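Local coordinates for protein enoyl-CoA hydratase (Thermus thermophilus, PDB 1WZ8) that probably catalyses the reversible hydration of enoyl-CoA thioesters as a hexameric member of the crotonase family, at residues 210-213 against 214-218; 196-199 against 200-204. All coordinates share one frame; numbering follows the deposited sequence.

Interaction 1. Residues 210-213 against 214-218; sequences PKEA and LHHTK
The carbonyl oxygen of Ala213 is gripped twice by Thr217: backbone N reaches it at 2.9 Å and hydroxyl OG1 donates to it at 2.8 Å, from opposite faces of the carbonyl plane. Thr217 can do both because OG1 stands beside its own backbone N (chi1 -59°), turned back to the preceding turn; the same hydroxyl is also bonded to Ala148 N of a second subunit. On another side of the helix, Glu212 CG lies over the face of the His216 ring, 3.8 Å from its centroid, a CH-pi contact between a methylene and a flat ring. Glu212 O sits above a face of that ring too, nearer its rim, while accepting His216 N at 2.9 Å. The carboxylate itself is held by His83 of a third subunit. Apolar Leu214 is buried and packs its CG 4.4 Å from Pro210 CD. Pro210, at the N-cap, has a ring that limits its backbone, and its O takes Leu214 N at 2.8 Å. Glu247 of the second subunit accepts the amide N-H groups of Glu212 and Ala213, so this is a helix N-terminus with Pro210 at the N-cap, where first-turn amides are taken up by a carboxylate across the hexamer interface.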
loop_
_atom_site.group_PDB
_atom_site.type_symbol
_atom_site.label_atom_id
_atom_site.label_comp_id
_atom_site.label_asym_id
_atom_site.label_seq_id
_atom_site.Cartn_x
_atom_site.Cartn_y
_atom_site.Cartn_z
ATOM N N PRO A 210 6.488 20.331 22.992
ATOM C CA PRO A 210 7.745 19.574 22.931
ATOM C C PRO A 210 8.228 19.418 21.488
ATOM O O PRO A 210 7.627 18.693 20.693
ATOM C CB PRO A 210 7.372 18.247 23.579
ATOM C CG PRO A 210 5.961 18.063 23.149
ATOM C CD PRO A 210 5.354 19.446 23.312
ATOM N N LYS A 211 9.323 20.103 21.172
ATOM C CA LYS A 211 9.909 20.120 19.835
ATOM C C LYS A 211 10.108 18.762 19.167
ATOM O O LYS A 211 9.622 18.532 18.055
ATOM C CB LYS A 211 11.240 20.873 19.882
ATOM C CG LYS A 211 11.880 21.132 18.539
ATOM C CD LYS A 211 13.036 22.111 18.700
ATOM C CE LYS A 211 13.589 22.560 17.357
ATOM N NZ LYS A 211 14.580 23.666 17.517
ATOM N N GLU A 212 10.831 17.867 19.831
ATOM C CA GLU A 212 11.076 16.549 19.262
ATOM C C GLU A 212 9.800 15.724 19.126
ATOM O O GLU A 212 9.567 15.089 18.095
ATOM C CB GLU A 212 12.087 15.771 20.108
ATOM C CG GLU A 212 12.332 14.356 19.592
ATOM C CD GLU A 212 13.386 13.612 20.385
ATOM O OE1 GLU A 212 14.532 14.098 20.454
ATOM O OE2 GLU A 212 13.072 12.536 20.936
ATOM N N ALA A 213 8.980 15.721 20.172
ATOM C CA ALA A 213 7.740 14.960 20.150
ATOM C C ALA A 213 6.815 15.449 19.036
ATOM O O ALA A 213 6.162 14.649 18.377
ATOM C CB ALA A 213 7.042 15.054 21.502
ATOM N N LEU A 214 6.759 16.760 18.825
ATOM C CA LEU A 214 5.913 17.312 17.770
ATOM C C LEU A 214 6.433 16.892 16.394
ATOM O O LEU A 214 5.657 16.511 15.516
ATOM C CB LEU A 214 5.864 18.844 17.867
ATOM C CG LEU A 214 4.963 19.405 18.973
ATOM C CD1 LEU A 214 5.255 20.883 19.193
ATOM C CD2 LEU A 214 3.500 19.192 18.596
ATOM N N HIS A 215 7.747 16.962 16.216
ATOM C CA HIS A 215 8.367 16.585 14.952
ATOM C C HIS A 215 8.027 15.127 14.641
ATOM O O HIS A 215 7.566 14.802 13.547
ATOM C CB HIS A 215 9.888 16.759 15.040
ATOM C CG HIS A 215 10.633 16.190 13.873
ATOM N ND1 HIS A 215 10.090 16.119 12.609
ATOM C CD2 HIS A 215 11.876 15.661 13.776
ATOM C CE1 HIS A 215 10.965 15.576 11.783
ATOM N NE2 HIS A 215 12.059 15.290 12.467
ATOM N N HIS A 216 8.243 14.255 15.617
ATOM C CA HIS A 216 7.967 12.836 15.429
ATOM C C HIS A 216 6.496 12.509 15.195
ATOM O O HIS A 216 6.176 11.630 14.393
ATOM C CB HIS A 216 8.514 12.048 16.619
ATOM C CG HIS A 216 10.010 12.061 16.693
ATOM N ND1 HIS A 216 10.714 11.446 17.705
ATOM C CD2 HIS A 216 10.934 12.597 15.862
ATOM C CE1 HIS A 216 12.009 11.601 17.492
ATOM N NE2 HIS A 216 12.170 12.295 16.381
ATOM N N THR A 217 5.600 13.216 15.880
ATOM C CA THR A 217 4.174 12.970 15.708
ATOM C C THR A 217 3.737 13.429 14.318
ATOM O O THR A 217 2.987 12.729 13.629
ATOM C CB THR A 217 3.338 13.707 16.786
ATOM O OG1 THR A 217 3.747 13.265 18.087
ATOM C CG2 THR A 217 1.859 13.405 16.615
ATOM N N LYS A 218 4.197 14.611 13.910
ATOM C CA LYS A 218 3.859 15.133 12.594
ATOM C C LYS A 218 4.392 14.187 11.531
ATOM O O LYS A 218 3.680 13.820 10.599
ATOM C CB LYS A 218 4.465 16.527 12.372
ATOM C CG LYS A 218 4.467 16.956 10.903
ATOM C CD LYS A 218 4.938 18.387 10.711
ATOM C CE LYS A 218 4.999 18.735 9.227
ATOM N NZ LYS A 218 5.234 20.177 8.988
#

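Interaction 2. Residues 196-199 against 200-204; sequences YEKA and LEVAE
Tyr196 and Leu200 run side by side, one helical turn apart and pointing the same way, with CD2 of the leucine 3.9 Å from the phenol OH and 4.2 Å from ring atom CE2. Tyr196 CG is anti to the backbone N (chi1 177°), and so is Leu200 CG, which is why the two side chains leave the helix in step. An aromatic with a polar end fits here: its ring packs on Pro17 and Leu59 and meets Arg61 as a cation-pi pair, while OH is bonded to Glu23. The backbone holds the turns: Leu200 N donates to Tyr196 O at 2.8 Å and, further on, Ala203 N to Ala199 O at 2.9 Å. Ala199, with only a methyl, lets the helix lie close on the sheet, and branched Val202 brings CG2 to 3.2 Å from Lys198 O.

This packed side, with Ala199, Leu200 and Val202 buried, contrasts with the solvent side, where Lys198 and exposed Glu201 are joined through their charged ends. The lysine chain bends at its second torsion (chi2 65°), and NZ forms a salt bridge with Glu201 OE2, 3.1 Å away, coming from above the carboxylate plane, 47° out of it. An alanine in place of Lys198 would probably leave the Glu201 carboxylate without this positive mate and free to turn, and would strip a methylene chain from Val130.

The buried side of helix 195-207 thus rests across the large sheet, with Ala199 against strands 57-62, 107-111 and 128-132, Leu200 reaching strand 12-18, and Val202 also touching Leu171 of a neighbouring subunit.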
loop_
_atom_site.group_PDB
_atom_site.type_symbol
_atom_site.label_atom_id
_atom_site.label_comp_id
_atom_site.label_asym_id
_atom_site.label_seq_id
_atom_site.Cartn_x
_atom_site.Cartn_y
_atom_site.Cartn_z
ATOM N N TYR A 196 -6.157 35.736 11.683
ATOM C CA TYR A 196 -4.744 35.867 12.016
ATOM C C TYR A 196 -4.502 35.714 13.519
ATOM O O TYR A 196 -3.584 35.010 13.941
ATOM C CB TYR A 196 -4.189 37.214 11.549
ATOM C CG TYR A 196 -2.743 37.401 11.949
ATOM C CD1 TYR A 196 -1.740 36.615 11.389
ATOM C CD2 TYR A 196 -2.383 38.330 12.925
ATOM C CE1 TYR A 196 -0.410 36.747 11.793
ATOM C CE2 TYR A 196 -1.056 38.468 13.336
ATOM C CZ TYR A 196 -0.077 37.673 12.765
ATOM O OH TYR A 196 1.234 37.801 13.171
ATOM N N GLU A 197 -5.323 36.376 14.327
ATOM C CA GLU A 197 -5.183 36.298 15.779
ATOM C C GLU A 197 -5.211 34.863 16.304
ATOM O O GLU A 197 -4.369 34.478 17.120
ATOM C CB GLU A 197 -6.289 37.115 16.456
ATOM C CG GLU A 197 -6.394 36.911 17.956
ATOM C CD GLU A 197 -7.451 37.799 18.587
ATOM O OE1 GLU A 197 -7.273 39.035 18.558
ATOM O OE2 GLU A 197 -8.459 37.265 19.102
ATOM N N LYS A 198 -6.184 34.076 15.847
ATOM C CA LYS A 198 -6.312 32.688 16.288
ATOM C C LYS A 198 -5.178 31.837 15.723
ATOM O O LYS A 198 -4.647 30.968 16.409
ATOM C CB LYS A 198 -7.658 32.108 15.840
ATOM C CG LYS A 198 -7.906 30.663 16.270
ATOM C CD LYS A 198 -7.999 30.533 17.793
ATOM C CE LYS A 198 -8.312 29.104 18.219
ATOM N NZ LYS A 198 -8.453 28.970 19.701
ATOM N N ALA A 199 -4.814 32.081 14.470
ATOM C CA ALA A 199 -3.734 31.315 13.859
ATOM C C ALA A 199 -2.436 31.534 14.633
ATOM O O ALA A 199 -1.678 30.596 14.879
ATOM C CB ALA A 199 -3.557 31.722 12.401
ATOM N N LEU A 200 -2.180 32.779 15.020
ATOM C CA LEU A 200 -0.972 33.098 15.774
ATOM C C LEU A 200 -1.012 32.404 17.137
ATOM O O LEU A 200 -0.002 31.884 17.612
ATOM C CB LEU A 200 -0.848 34.619 15.954
ATOM C CG LEU A 200 0.372 35.092 16.748
ATOM C CD1 LEU A 200 1.646 34.572 16.091
ATOM C CD2 LEU A 200 0.375 36.612 16.829
ATOM N N GLU A 201 -2.186 32.391 17.759
ATOM C CA GLU A 201 -2.357 31.745 19.058
ATOM C C GLU A 201 -2.021 30.254 18.942
ATOM O O GLU A 201 -1.360 29.668 19.816
ATOM C CB GLU A 201 -3.803 31.914 19.529
ATOM C CG GLU A 201 -4.102 31.265 20.874
ATOM C CD GLU A 201 -5.589 31.223 21.176
ATOM O OE1 GLU A 201 -6.237 32.294 21.162
ATOM O OE2 GLU A 201 -6.112 30.116 21.425
ATOM N N VAL A 202 -2.491 29.640 17.862
ATOM C CA VAL A 202 -2.235 28.227 17.617
ATOM C C VAL A 202 -0.736 28.011 17.426
ATOM O O VAL A 202 -0.142 27.109 18.020
ATOM C CB VAL A 202 -2.993 27.739 16.355
ATOM C CG1 VAL A 202 -2.599 26.305 16.028
ATOM C CG2 VAL A 202 -4.498 27.823 16.592
ATOM N N ALA A 203 -0.125 28.852 16.598
ATOM C CA ALA A 203 1.304 28.738 16.332
ATOM C C ALA A 203 2.109 28.897 17.614
ATOM O O ALA A 203 3.053 28.147 17.861
ATOM C CB ALA A 203 1.735 29.784 15.312
ATOM N N GLU A 204 1.738 29.875 18.436
ATOM C CA GLU A 204 2.458 30.096 19.680
ATOM C C GLU A 204 2.361 28.863 20.573
ATOM O O GLU A 204 3.365 28.435 21.146
ATOM C CB GLU A 204 1.911 31.324 20.413
ATOM C CG GLU A 204 2.699 31.680 21.667
ATOM C CD GLU A 204 2.318 33.032 22.237
ATOM O OE1 GLU A 204 2.949 33.458 23.225
ATOM O OE2 GLU A 204 1.393 33.670 21.696
#

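Overall arrangement
From the N terminus, interaction 2 comes first, within helix 195-207, which follows strand 188-190, outermost in the large sheet within this chain. Interaction 1 comes after a short connection, at the start of helix 211-226. Both are local: interaction 2 lies wholly within a helix and interaction 1 spans the N-cap and first turns of the next, so neither closes a long loop, and they stand in series without nesting or crossing. The centres of interactions 1 and 2 are about 19 Å apart, and they do not touch. Residues 196-204 pack mainly on the sheet of their own chain, whereas residues 210-218, tied to that chain by the Lys218-Asp127 salt bridge, also meet two other subunits of the hexamer.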